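Local coordinates for prepilin-like protein (Thermus thermophilus, PDB 6QVF), which is a type IV pilin of the natural competence system and probably acts in DNA uptake, perhaps as part of a DNA receptor at the pilus tip, at residues Y41-L46 with R56-V61; S32-A37 with S52-S57; G99-W104 with T125-P130; A17-L22 with V132-R137. One frame throughout, in Å; residues are numbered along the deposited sequence.

Interaction 1. Residues Y41-L46 with R56-V61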
loop_
_atom_site.group_PDB
_atom_site.type_symbol
_atom_site.label_atom_id
_atom_site.label_comp_id
_atom_site.label_asym_id
_atom_site.label_seq_id
_atom_site.Cartn_x
_atom_site.Cartn_y
_atom_site.Cartn_z
ATOM N N TYR B 41 -21.657 19.517 8.708
ATOM C CA TYR B 41 -20.608 18.483 8.708
ATOM C C TYR B 41 -20.633 17.621 9.965
ATOM O O TYR B 41 -19.738 16.814 10.191
ATOM C CB TYR B 41 -19.238 19.135 8.512
ATOM C CG TYR B 41 -19.182 20.125 7.390
ATOM C CD1 TYR B 41 -19.613 19.796 6.112
ATOM C CD2 TYR B 41 -18.652 21.379 7.582
ATOM C CE1 TYR B 41 -19.550 20.692 5.069
ATOM C CE2 TYR B 41 -18.557 22.281 6.541
ATOM C CZ TYR B 41 -19.039 21.951 5.293
ATOM O OH TYR B 41 -18.992 22.826 4.257
ATOM N N LYS B 42 -21.667 17.779 10.794
ATOM C CA LYS B 42 -21.771 16.990 11.998
ATOM C C LYS B 42 -21.899 15.500 11.666
ATOM O O LYS B 42 -22.580 15.130 10.707
ATOM C CB LYS B 42 -22.939 17.470 12.866
ATOM C CG LYS B 42 -24.326 17.083 12.368
ATOM C CD LYS B 42 -25.432 17.797 13.117
ATOM C CE LYS B 42 -26.801 17.167 12.937
ATOM N NZ LYS B 42 -27.198 17.113 11.522
ATOM N N ASP B 43 -21.209 14.649 12.452
ATOM C CA ASP B 43 -21.274 13.197 12.277
ATOM C C ASP B 43 -21.825 12.495 13.520
ATOM O O ASP B 43 -22.677 11.628 13.407
ATOM C CB ASP B 43 -19.908 12.668 11.848
ATOM C CG ASP B 43 -19.567 13.098 10.426
ATOM O OD1 ASP B 43 -20.438 12.921 9.535
ATOM O OD2 ASP B 43 -18.449 13.613 10.208
ATOM N N ALA B 44 -21.297 12.804 14.701
ATOM C CA ALA B 44 -21.764 12.143 15.902
ATOM C C ALA B 44 -21.845 13.165 17.027
ATOM O O ALA B 44 -20.975 14.023 17.165
ATOM C CB ALA B 44 -20.850 11.014 16.295
ATOM N N PRO B 45 -22.884 13.090 17.890
ATOM C CA PRO B 45 -22.968 14.003 19.027
ATOM C C PRO B 45 -21.902 13.652 20.070
ATOM O O PRO B 45 -21.625 12.468 20.285
ATOM C CB PRO B 45 -24.397 13.765 19.525
ATOM C CG PRO B 45 -24.677 12.315 19.164
ATOM C CD PRO B 45 -23.968 12.110 17.844
ATOM N N LEU B 46 -21.314 14.680 20.704
ATOM C CA LEU B 46 -20.317 14.418 21.767
ATOM C C LEU B 46 -20.961 13.685 22.947
ATOM O O LEU B 46 -20.333 12.814 23.576
ATOM C CB LEU B 46 -19.711 15.733 22.246
ATOM C CG LEU B 46 -18.808 16.447 21.248
ATOM C CD1 LEU B 46 -18.192 17.672 21.875
ATOM C CD2 LEU B 46 -17.710 15.522 20.700
ATOM N N ARG B 56 -18.994 15.830 16.951
ATOM C CA ARG B 56 -17.727 15.586 16.262
ATOM C C ARG B 56 -18.012 15.413 14.758
ATOM O O ARG B 56 -19.030 14.830 14.380
ATOM C CB ARG B 56 -17.056 14.361 16.883
ATOM C CG ARG B 56 -15.645 14.106 16.351
ATOM C CD ARG B 56 -14.950 13.089 17.229
ATOM N NE ARG B 56 -14.563 13.706 18.501
ATOM C CZ ARG B 56 -15.024 13.414 19.711
ATOM N NH1 ARG B 56 -16.070 12.622 19.902
ATOM N NH2 ARG B 56 -14.422 13.958 20.749
ATOM N N SER B 57 -17.086 15.929 13.942
ATOM C CA SER B 57 -17.080 15.856 12.510
ATOM C C SER B 57 -15.793 15.168 12.088
ATOM O O SER B 57 -14.689 15.589 12.488
ATOM C CB SER B 57 -17.175 17.228 11.910
ATOM O OG SER B 57 -17.185 17.210 10.478
ATOM N N PHE B 58 -15.939 14.121 11.263
ATOM C CA PHE B 58 -14.772 13.372 10.783
ATOM C C PHE B 58 -14.475 13.706 9.320
ATOM O O PHE B 58 -15.315 13.504 8.464
ATOM C CB PHE B 58 -15.006 11.864 10.895
ATOM C CG PHE B 58 -15.247 11.378 12.296
ATOM C CD1 PHE B 58 -14.191 11.210 13.153
ATOM C CD2 PHE B 58 -16.521 11.122 12.777
ATOM C CE1 PHE B 58 -14.380 10.759 14.440
ATOM C CE2 PHE B 58 -16.707 10.691 14.083
ATOM C CZ PHE B 58 -15.633 10.519 14.907
ATOM N N TYR B 59 -13.261 14.171 9.068
ATOM C CA TYR B 59 -12.843 14.439 7.701
ATOM C C TYR B 59 -12.841 13.145 6.872
ATOM O O TYR B 59 -12.842 13.221 5.645
ATOM C CB TYR B 59 -11.479 15.126 7.664
ATOM C CG TYR B 59 -11.523 16.606 7.938
ATOM C CD1 TYR B 59 -11.890 17.085 9.185
ATOM C CD2 TYR B 59 -11.326 17.527 6.935
ATOM C CE1 TYR B 59 -11.946 18.448 9.449
ATOM C CE2 TYR B 59 -11.349 18.893 7.186
ATOM C CZ TYR B 59 -11.704 19.359 8.441
ATOM O OH TYR B 59 -11.782 20.705 8.697
ATOM N N PHE B 60 -12.749 11.997 7.537
ATOM C CA PHE B 60 -12.827 10.710 6.841
ATOM C C PHE B 60 -14.007 10.731 5.860
ATOM O O PHE B 60 -13.913 10.269 4.710
ATOM C CB PHE B 60 -12.938 9.566 7.841
ATOM C CG PHE B 60 -13.035 8.221 7.188
ATOM C CD1 PHE B 60 -14.247 7.755 6.693
ATOM C CD2 PHE B 60 -11.891 7.468 7.010
ATOM C CE1 PHE B 60 -14.308 6.534 6.031
ATOM C CE2 PHE B 60 -11.978 6.218 6.398
ATOM C CZ PHE B 60 -13.171 5.772 5.907
ATOM N N VAL B 61 -15.149 11.225 6.337
ATOM C CA VAL B 61 -16.369 11.248 5.509
ATOM C C VAL B 61 -16.168 12.111 4.269
ATOM O O VAL B 61 -16.543 11.719 3.155
ATOM C CB VAL B 61 -17.570 11.737 6.337
ATOM C CG1 VAL B 61 -18.850 11.828 5.516
ATOM C CG2 VAL B 61 -17.778 10.874 7.564
#

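Interaction 2. Residues S32-A37 with S52-S57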
loop_
_atom_site.group_PDB
_atom_site.type_symbol
_atom_site.label_atom_id
_atom_site.label_comp_id
_atom_site.label_asym_id
_atom_site.label_seq_id
_atom_site.Cartn_x
_atom_site.Cartn_y
_atom_site.Cartn_z
ATOM N N SER B 32 -10.362 15.017 12.953
ATOM C CA SER B 32 -11.715 15.308 13.405
ATOM C C SER B 32 -11.718 16.715 13.983
ATOM O O SER B 32 -10.638 17.252 14.349
ATOM C CB SER B 32 -12.219 14.308 14.377
ATOM O OG SER B 32 -11.510 14.318 15.595
ATOM N N GLU B 33 -12.927 17.288 14.081
ATOM C CA GLU B 33 -13.133 18.635 14.613
ATOM C C GLU B 33 -14.474 18.664 15.334
ATOM O O GLU B 33 -15.419 17.925 14.968
ATOM C CB GLU B 33 -13.037 19.565 13.402
ATOM C CG GLU B 33 -13.495 20.980 13.537
ATOM C CD GLU B 33 -13.459 21.714 12.210
ATOM O OE1 GLU B 33 -12.672 21.317 11.317
ATOM O OE2 GLU B 33 -14.219 22.686 12.062
ATOM N N ILE B 34 -14.566 19.509 16.351
ATOM C CA ILE B 34 -15.806 19.714 17.060
ATOM C C ILE B 34 -16.589 20.821 16.349
ATOM O O ILE B 34 -16.046 21.884 16.025
ATOM C CB ILE B 34 -15.527 20.083 18.529
ATOM C CG1 ILE B 34 -14.695 19.027 19.241
ATOM C CG2 ILE B 34 -16.836 20.323 19.255
ATOM C CD1 ILE B 34 -15.231 17.630 19.115
ATOM N N VAL B 35 -17.882 20.572 16.133
ATOM C CA VAL B 35 -18.740 21.503 15.432
ATOM C C VAL B 35 -20.063 21.596 16.188
ATOM O O VAL B 35 -20.458 20.685 16.906
ATOM C CB VAL B 35 -18.967 21.088 13.961
ATOM C CG1 VAL B 35 -17.649 20.950 13.199
ATOM C CG2 VAL B 35 -19.792 19.805 13.850
ATOM N N PRO B 36 -20.803 22.700 16.010
ATOM C CA PRO B 36 -22.108 22.854 16.653
ATOM C C PRO B 36 -23.168 21.987 15.967
ATOM O O PRO B 36 -22.945 21.497 14.841
ATOM C CB PRO B 36 -22.414 24.348 16.530
ATOM C CG PRO B 36 -21.551 24.852 15.424
ATOM C CD PRO B 36 -20.365 23.907 15.309
ATOM N N ALA B 37 -24.302 21.801 16.651
ATOM C CA ALA B 37 -25.408 20.949 16.173
ATOM C C ALA B 37 -25.962 21.438 14.834
ATOM O O ALA B 37 -26.546 20.636 14.107
ATOM C CB ALA B 37 -26.500 20.892 17.206
ATOM N N SER B 52 -28.474 18.393 21.034
ATOM C CA SER B 52 -28.510 19.879 20.874
ATOM C C SER B 52 -27.116 20.462 21.163
ATOM O O SER B 52 -26.827 21.597 20.780
ATOM C CB SER B 52 -29.582 20.506 21.750
ATOM O OG SER B 52 -29.223 20.437 23.123
ATOM N N GLY B 53 -26.286 19.680 21.872
ATOM C CA GLY B 53 -24.896 20.037 22.182
ATOM C C GLY B 53 -23.986 19.936 20.966
ATOM O O GLY B 53 -24.435 19.784 19.843
ATOM N N ASN B 54 -22.676 20.040 21.192
ATOM C CA ASN B 54 -21.692 19.954 20.092
ATOM C C ASN B 54 -21.566 18.521 19.559
ATOM O O ASN B 54 -21.925 17.530 20.202
ATOM C CB ASN B 54 -20.346 20.539 20.514
ATOM C CG ASN B 54 -20.414 22.042 20.687
ATOM O OD1 ASN B 54 -21.027 22.744 19.874
ATOM N ND2 ASN B 54 -19.784 22.550 21.726
ATOM N N TRP B 55 -21.004 18.437 18.347
ATOM C CA TRP B 55 -20.854 17.202 17.631
ATOM C C TRP B 55 -19.399 17.068 17.196
ATOM O O TRP B 55 -18.690 18.042 17.044
ATOM C CB TRP B 55 -21.745 17.195 16.374
ATOM C CG TRP B 55 -23.219 17.063 16.640
ATOM C CD1 TRP B 55 -23.992 17.854 17.447
ATOM C CD2 TRP B 55 -24.085 16.018 16.153
ATOM N NE1 TRP B 55 -25.273 17.377 17.472
ATOM C CE2 TRP B 55 -25.367 16.256 16.695
ATOM C CE3 TRP B 55 -23.920 14.931 15.282
ATOM C CZ2 TRP B 55 -26.458 15.438 16.415
ATOM C CZ3 TRP B 55 -24.992 14.110 15.032
ATOM C CH2 TRP B 55 -26.251 14.380 15.564
ATOM N N ARG B 56 -18.994 15.830 16.951
ATOM C CA ARG B 56 -17.727 15.586 16.262
ATOM C C ARG B 56 -18.012 15.413 14.758
ATOM O O ARG B 56 -19.030 14.830 14.380
ATOM C CB ARG B 56 -17.056 14.361 16.883
ATOM C CG ARG B 56 -15.645 14.106 16.351
ATOM C CD ARG B 56 -14.950 13.089 17.229
ATOM N NE ARG B 56 -14.563 13.706 18.501
ATOM C CZ ARG B 56 -15.024 13.414 19.711
ATOM N NH1 ARG B 56 -16.070 12.622 19.902
ATOM N NH2 ARG B 56 -14.422 13.958 20.749
ATOM N N SER B 57 -17.086 15.929 13.942
ATOM C CA SER B 57 -17.080 15.856 12.510
ATOM C C SER B 57 -15.793 15.168 12.088
ATOM O O SER B 57 -14.689 15.589 12.488
ATOM C CB SER B 57 -17.175 17.228 11.910
ATOM O OG SER B 57 -17.185 17.210 10.478
HETATM O O HOH W 1 -12.554 15.801 17.653
HETATM O O HOH W 2 -24.750 22.983 19.202
#

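Interaction 3. Residues G99-W104 with T125-P130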
loop_
_atom_site.group_PDB
_atom_site.type_symbol
_atom_site.label_atom_id
_atom_site.label_comp_id
_atom_site.label_asym_id
_atom_site.label_seq_id
_atom_site.Cartn_x
_atom_site.Cartn_y
_atom_site.Cartn_z
ATOM N N GLY B 99 13.796 18.411 -3.120
ATOM C CA GLY B 99 14.019 18.241 -4.529
ATOM C C GLY B 99 13.471 16.941 -5.069
ATOM O O GLY B 99 13.698 16.654 -6.228
ATOM N N ILE B 100 12.722 16.189 -4.242
ATOM C CA ILE B 100 12.164 14.915 -4.659
ATOM C C ILE B 100 10.658 15.075 -4.809
ATOM O O ILE B 100 9.955 15.293 -3.830
ATOM C CB ILE B 100 12.501 13.789 -3.675
ATOM C CG1 ILE B 100 14.007 13.608 -3.494
ATOM C CG2 ILE B 100 11.827 12.488 -4.125
ATOM C CD1 ILE B 100 14.368 12.864 -2.232
ATOM N N PRO B 101 10.128 14.991 -6.042
ATOM C CA PRO B 101 8.686 15.039 -6.250
ATOM C C PRO B 101 8.034 13.769 -5.688
ATOM O O PRO B 101 8.457 12.673 -6.007
ATOM C CB PRO B 101 8.492 15.089 -7.769
ATOM C CG PRO B 101 9.873 14.974 -8.387
ATOM C CD PRO B 101 10.871 14.729 -7.278
ATOM N N VAL B 102 6.937 13.956 -4.940
ATOM C CA VAL B 102 6.158 12.894 -4.426
ATOM C C VAL B 102 4.720 13.070 -4.909
ATOM O O VAL B 102 4.015 13.981 -4.450
ATOM C CB VAL B 102 6.199 12.873 -2.887
ATOM C CG1 VAL B 102 5.485 11.644 -2.372
ATOM C CG2 VAL B 102 7.648 12.924 -2.359
ATOM N N ALA B 103 4.268 12.175 -5.801
ATOM C CA ALA B 103 2.854 12.110 -6.200
ATOM C C ALA B 103 2.084 11.502 -5.041
ATOM O O ALA B 103 2.565 10.569 -4.382
ATOM C CB ALA B 103 2.689 11.283 -7.424
ATOM N N TRP B 104 0.892 12.030 -4.770
ATOM C CA TRP B 104 0.093 11.529 -3.659
ATOM C C TRP B 104 -1.378 11.552 -4.050
ATOM O O TRP B 104 -1.805 12.363 -4.865
ATOM C CB TRP B 104 0.324 12.331 -2.365
ATOM C CG TRP B 104 -0.099 13.766 -2.469
ATOM C CD1 TRP B 104 0.690 14.825 -2.781
ATOM C CD2 TRP B 104 -1.402 14.309 -2.178
ATOM N NE1 TRP B 104 -0.031 15.984 -2.765
ATOM C CE2 TRP B 104 -1.320 15.711 -2.389
ATOM C CE3 TRP B 104 -2.621 13.771 -1.759
ATOM C CZ2 TRP B 104 -2.417 16.556 -2.200
ATOM C CZ3 TRP B 104 -3.713 14.610 -1.609
ATOM C CH2 TRP B 104 -3.599 15.981 -1.832
ATOM N N THR B 125 9.703 9.998 -6.703
ATOM C CA THR B 125 10.589 9.697 -7.835
ATOM C C THR B 125 11.814 10.596 -7.704
ATOM O O THR B 125 11.726 11.818 -7.938
ATOM C CB THR B 125 9.907 9.965 -9.180
ATOM O OG1 THR B 125 8.772 9.116 -9.362
ATOM C CG2 THR B 125 10.866 9.775 -10.332
ATOM N N HIS B 126 12.924 10.011 -7.258
ATOM C CA HIS B 126 14.177 10.756 -7.105
ATOM C C HIS B 126 14.646 11.194 -8.477
ATOM O O HIS B 126 14.574 10.424 -9.432
ATOM C CB HIS B 126 15.260 9.911 -6.443
ATOM C CG HIS B 126 16.340 10.729 -5.839
ATOM N ND1 HIS B 126 17.347 11.330 -6.595
ATOM C CD2 HIS B 126 16.567 11.050 -4.545
ATOM C CE1 HIS B 126 18.132 11.983 -5.771
ATOM N NE2 HIS B 126 17.702 11.813 -4.506
ATOM N N PRO B 127 15.107 12.456 -8.610
ATOM C CA PRO B 127 15.625 12.938 -9.887
ATOM C C PRO B 127 16.786 12.089 -10.425
ATOM O O PRO B 127 17.004 12.053 -11.631
ATOM C CB PRO B 127 16.104 14.364 -9.590
ATOM C CG PRO B 127 15.406 14.759 -8.312
ATOM C CD PRO B 127 15.058 13.492 -7.567
ATOM N N ARG B 128 17.516 11.401 -9.542
ATOM C CA ARG B 128 18.621 10.575 -9.989
ATOM C C ARG B 128 18.198 9.116 -10.225
ATOM O O ARG B 128 19.061 8.280 -10.463
ATOM C CB ARG B 128 19.735 10.673 -8.949
ATOM C CG ARG B 128 20.319 12.075 -8.804
ATOM C CD ARG B 128 21.000 12.533 -10.080
ATOM N NE ARG B 128 22.209 11.761 -10.267
ATOM C CZ ARG B 128 23.302 11.946 -9.550
ATOM N NH1 ARG B 128 23.327 12.853 -8.585
ATOM N NH2 ARG B 128 24.369 11.229 -9.814
ATOM N N GLY B 129 16.896 8.800 -10.091
ATOM C CA GLY B 129 16.390 7.495 -10.544
ATOM C C GLY B 129 15.456 6.795 -9.555
ATOM O O GLY B 129 14.345 6.400 -9.933
ATOM N N PRO B 130 15.919 6.479 -8.327
ATOM C CA PRO B 130 15.130 5.632 -7.418
ATOM C C PRO B 130 13.711 6.126 -7.150
ATOM O O PRO B 130 13.476 7.319 -6.875
ATOM C CB PRO B 130 15.962 5.560 -6.139
ATOM C CG PRO B 130 17.390 5.800 -6.634
ATOM C CD PRO B 130 17.253 6.784 -7.781
#

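Interaction 4. Residues A17-L22 with V132-R137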
loop_
_atom_site.group_PDB
_atom_site.type_symbol
_atom_site.label_atom_id
_atom_site.label_comp_id
_atom_site.label_asym_id
_atom_site.label_seq_id
_atom_site.Cartn_x
_atom_site.Cartn_y
_atom_site.Cartn_z
ATOM N N ALA B 17 11.092 10.889 1.856
ATOM C CA ALA B 17 10.177 11.870 1.286
ATOM C C ALA B 17 8.769 11.252 1.159
ATOM O O ALA B 17 7.758 11.885 1.519
ATOM C CB ALA B 17 10.666 12.314 -0.055
ATOM N N ALA B 18 8.698 10.005 0.674
ATOM C CA ALA B 18 7.412 9.336 0.555
ATOM C C ALA B 18 6.756 9.213 1.933
ATOM O O ALA B 18 5.543 9.434 2.042
ATOM C CB ALA B 18 7.571 7.984 -0.075
ATOM N N VAL B 19 7.512 8.792 2.958
ATOM C CA VAL B 19 6.934 8.594 4.285
ATOM C C VAL B 19 6.299 9.903 4.776
ATOM O O VAL B 19 5.208 9.890 5.391
ATOM C CB VAL B 19 7.993 8.062 5.278
ATOM C CG1 VAL B 19 7.539 8.221 6.722
ATOM C CG2 VAL B 19 8.256 6.596 4.990
ATOM N N GLN B 20 7.029 11.017 4.622
ATOM C CA GLN B 20 6.608 12.323 5.151
ATOM C C GLN B 20 5.240 12.698 4.549
ATOM O O GLN B 20 4.304 13.131 5.232
ATOM C CB GLN B 20 7.677 13.360 4.792
ATOM C CG GLN B 20 7.404 14.732 5.345
ATOM C CD GLN B 20 8.416 15.765 4.902
ATOM O OE1 GLN B 20 8.026 16.819 4.436
ATOM N NE2 GLN B 20 9.709 15.474 5.055
ATOM N N VAL B 21 5.116 12.533 3.242
ATOM C CA VAL B 21 3.881 12.870 2.537
ATOM C C VAL B 21 2.764 11.888 2.913
ATOM O O VAL B 21 1.626 12.281 3.170
ATOM C CB VAL B 21 4.117 12.898 1.017
ATOM C CG1 VAL B 21 2.813 13.126 0.263
ATOM C CG2 VAL B 21 5.168 13.947 0.669
ATOM N N LEU B 22 3.067 10.592 2.979
ATOM C CA LEU B 22 2.085 9.611 3.377
ATOM C C LEU B 22 1.546 9.909 4.776
ATOM O O LEU B 22 0.321 9.835 4.995
ATOM C CB LEU B 22 2.702 8.210 3.344
ATOM C CG LEU B 22 1.743 7.076 3.691
ATOM C CD1 LEU B 22 0.674 6.956 2.638
ATOM C CD2 LEU B 22 2.485 5.755 3.855
ATOM N N VAL B 132 10.069 5.174 -4.926
ATOM C CA VAL B 132 9.499 4.465 -3.777
ATOM C C VAL B 132 7.992 4.724 -3.720
ATOM O O VAL B 132 7.552 5.898 -3.768
ATOM C CB VAL B 132 10.145 4.872 -2.449
ATOM C CG1 VAL B 132 9.448 4.208 -1.266
ATOM C CG2 VAL B 132 11.640 4.548 -2.427
ATOM N N THR B 133 7.228 3.635 -3.720
ATOM C CA THR B 133 5.748 3.712 -3.644
ATOM C C THR B 133 5.264 3.073 -2.353
ATOM O O THR B 133 5.515 1.868 -2.107
ATOM C CB THR B 133 5.071 2.989 -4.815
ATOM O OG1 THR B 133 5.395 3.679 -6.025
ATOM C CG2 THR B 133 3.562 2.914 -4.684
ATOM N N LEU B 134 4.542 3.867 -1.550
ATOM C CA LEU B 134 4.005 3.456 -0.271
ATOM C C LEU B 134 2.500 3.728 -0.230
ATOM O O LEU B 134 2.012 4.664 -0.814
ATOM C CB LEU B 134 4.660 4.216 0.877
ATOM C CG LEU B 134 6.177 4.129 0.952
ATOM C CD1 LEU B 134 6.687 5.038 2.044
ATOM C CD2 LEU B 134 6.652 2.712 1.187
ATOM N N GLY B 135 1.807 2.903 0.528
ATOM C CA GLY B 135 0.386 3.031 0.748
ATOM C C GLY B 135 0.019 2.868 2.207
ATOM O O GLY B 135 0.700 2.219 2.982
ATOM N N ARG B 136 -1.096 3.490 2.566
ATOM C CA ARG B 136 -1.726 3.234 3.825
ATOM C C ARG B 136 -3.221 3.042 3.580
ATOM O O ARG B 136 -3.827 3.782 2.814
ATOM C CB ARG B 136 -1.466 4.365 4.833
ATOM C CG ARG B 136 -2.132 4.131 6.176
ATOM C CD ARG B 136 -1.655 5.033 7.311
ATOM N NE ARG B 136 -2.391 4.739 8.537
ATOM C CZ ARG B 136 -2.419 5.520 9.590
ATOM N NH1 ARG B 136 -1.655 6.613 9.588
ATOM N NH2 ARG B 136 -3.276 5.238 10.579
ATOM N N ARG B 137 -3.771 2.045 4.253
ATOM C CA ARG B 137 -5.207 1.716 4.205
ATOM C C ARG B 137 -5.843 2.137 5.527
ATOM O O ARG B 137 -5.463 1.618 6.567
ATOM C CB ARG B 137 -5.401 0.216 4.007
ATOM C CG ARG B 137 -6.840 -0.224 3.849
ATOM C CD ARG B 137 -6.953 -1.699 3.547
ATOM N NE ARG B 137 -8.328 -2.162 3.254
ATOM C CZ ARG B 137 -9.147 -2.684 4.150
ATOM N NH1 ARG B 137 -8.754 -2.809 5.407
ATOM N NH2 ARG B 137 -10.332 -3.136 3.745
#

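Interaction 1. Residues Y41-L46 with R56-V61
D43 reaches across to F58 at the end of strand 55-58 and to V61 in the helix that follows. Its CB lies 3.8 Å from CD2 of the F58 ring, and also near the carbonyl O of R56. CG is beside the backbone N of D43 and anti to its carbonyl carbon (chi1 -70°), which turns the carboxylate toward F58 and V61. At the tip, OD2 accepts the backbone N-H of F58 at 2.8 Å through its anti lone pair, and the bond is nearly straight (168°). CG2 of V61 touches both carboxylate oxygens at 3.9 Å. OD1 forms a salt bridge with R78, so both oxygens are engaged. Replaced by an alanine, D43 would probably leave the F58 N-H without this acceptor and R78 without its charged mate.

The backbones meet in a classic beta bulge. D43 N and A44 N both donate to the O of R56, and R56 N returns a bond of 2.7 Å to A44 O. S57 OG donates to Y41 O at 2.6 Å, from above the carbonyl plane. S57 OG is also hydrogen-bonded to R86. Farther along, CD2 of L46 lies over one face of the R56 guanidinium, 3.4 Å from NH1.

This is the hairpin of strands 44-45 and 55-58. Strand 55-58 is the middle strand of a small antiparallel sheet, with strand 32-35 on its other edge. Helix 59-66 continues directly from it, and loop residues P145 and V143 pack on R56 and F58.

Interaction 2. Residues S32-A37 with S52-S57
Strands 32-35 and 55-57 run antiparallel, with an angle of 146° between their directions and axes 4.6 Å apart. E33 with S57 and V35 with W55 are hydrogen-bonded pairs. Between them, I34 and R56 form a non-hydrogen-bonded pair. Each hydrogen-bonded pair exchanges two N-H...O bonds; the one from W55 N to V35 O is 2.7 Å long. CA-H...O contacts lie between these bonds, including I34 CA to W55 O at 3.3 Å.

I34 and R56 occupy one face of the sheet. CD1 of I34 comes within 4.0 Å of R56 NE, and its CG2 touches N54 CB at 3.7 Å. The two side chains of I34 and N54 cross at about a right angle. One water joins S32 OG to R56 NE, and it sits in the guanidinium plane at the edge. S32 OG stands between its backbone N and carbonyl carbon (chi1 66°) and is hydrogen-bonded to this water.

V35, W55 and S57 occupy the other face. CG1 of V35 meets S57 CB at 4.0 Å, while CG2 meets W55 CB. Past the strand end, A37 lies beside the indole at a slant, its CA 3.6 Å from W55 CD1. The indole NE1 bonds to P51 O, and K42 makes a cation-pi contact with the ring. A second water links A37 N to S52 O.

The chemistry is therefore mixed. Backbone bonds set the register. Apolar packing is concentrated around V35, A37 and W55, while I34 lies against R56 and N54. Water bridges the polar atoms at the two ends, as suits a surface contact; strand 32-35 is an outer strand of the small three-stranded antiparallel sheet.

Interaction 3. Residues G99-W104 with T125-P130
I100 packs against H126 where strand 100-108 begins. CD1 of I100 lies 3.7 Å from CD2 of the imidazole, and the two side chains meet at a slant. CG1 touches the same ring carbon. CG2 of I100 points instead to the backbone of T125, 3.9 Å from its O. P101 CD touches that same T125 oxygen at 3.1 Å. P127 leans on G99, its CG 3.3 Å from the G99 carbonyl O. One hydrogen bond joins the segments: T125 N donates to P101 O at 3.0 Å, nearly straight (168°).

This bond belongs to the end of strand 117-125, which pairs antiparallel with strand 100-108. Beyond it the chain enters the connection to strand 131-139. A type I beta turn runs from H126 to G129. It is closed by G129 N to H126 O, while H126 N bonds to P130 O.

The imidazole is held from within the turn. H126 CG is anti to its backbone N (chi1 -159°), and with the ring placed this way R128 N donates a hydrogen bond to H126 ND1 at 3.0 Å, in the ring plane. A leucine in place of H126 is likely to leave the R128 N-H without its acceptor and lose the ring contact with I100 CD1. Farther out, the H126 ring meets F10 of helix 2-30, while I100 also packs on A124.

Interaction 4. Residues A17-L22 with V132-R137
Helix 17-22 lies over strand 132-137 with their axes 8.6 Å apart and at 26° to each other, both running in the same general direction. No hydrogen bond joins them, and the contact is apolar packing.

L134 and L22 carry most of it. CD1 of L134 fits against two helix residues one after the other, touching A18 CB and V19 CG2, each at 3.7 Å. CG of L134 is anti to its carbonyl carbon (chi1 -56°), and this places the branch toward the helix. L22 divides its two methyls. CD2 lies 4.0 Å from L134 CB, with the two side chains at about a right angle. CD1 meets R136 CB, also at 4.0 Å. A18 CB approaches V132 CG1 more loosely, at 4.4 Å.

R136 also touches S26 and L30 of the same helix. Such packing of the long N-terminal helix on an antiparallel sheet is the hallmark of type IV pilins. Within the chain, strand 131-139 is an outermost strand, beside 117-125. Residues T133 to R137 pair antiparallel with a strand of the second subunit, so the sheet runs on across the interface.

Overall arrangement
Interactions 1 and 2 share R56 and S57 and build one small sheet, with strand 55-58 between 44-45 and 32-35. Their centres are about 7 Å apart, and the hydrogen bonds between Y59 OH and E33 OE1 and between L46 N and N54 O link them further. Interactions 3 and 4 belong to the larger four-stranded sheet, their centres about 12 Å apart. V102 and W104 of interaction 3 pack on A17, A18 and V21 of interaction 4. The two groups lie on opposite sides of the chain's centre: interactions 2 and 3 have centres about 40 Å apart. Helix 2-30 leads into strand 32-35, joining the two regions. Interactions 1 to 3 nest inside the loop closed by interaction 4.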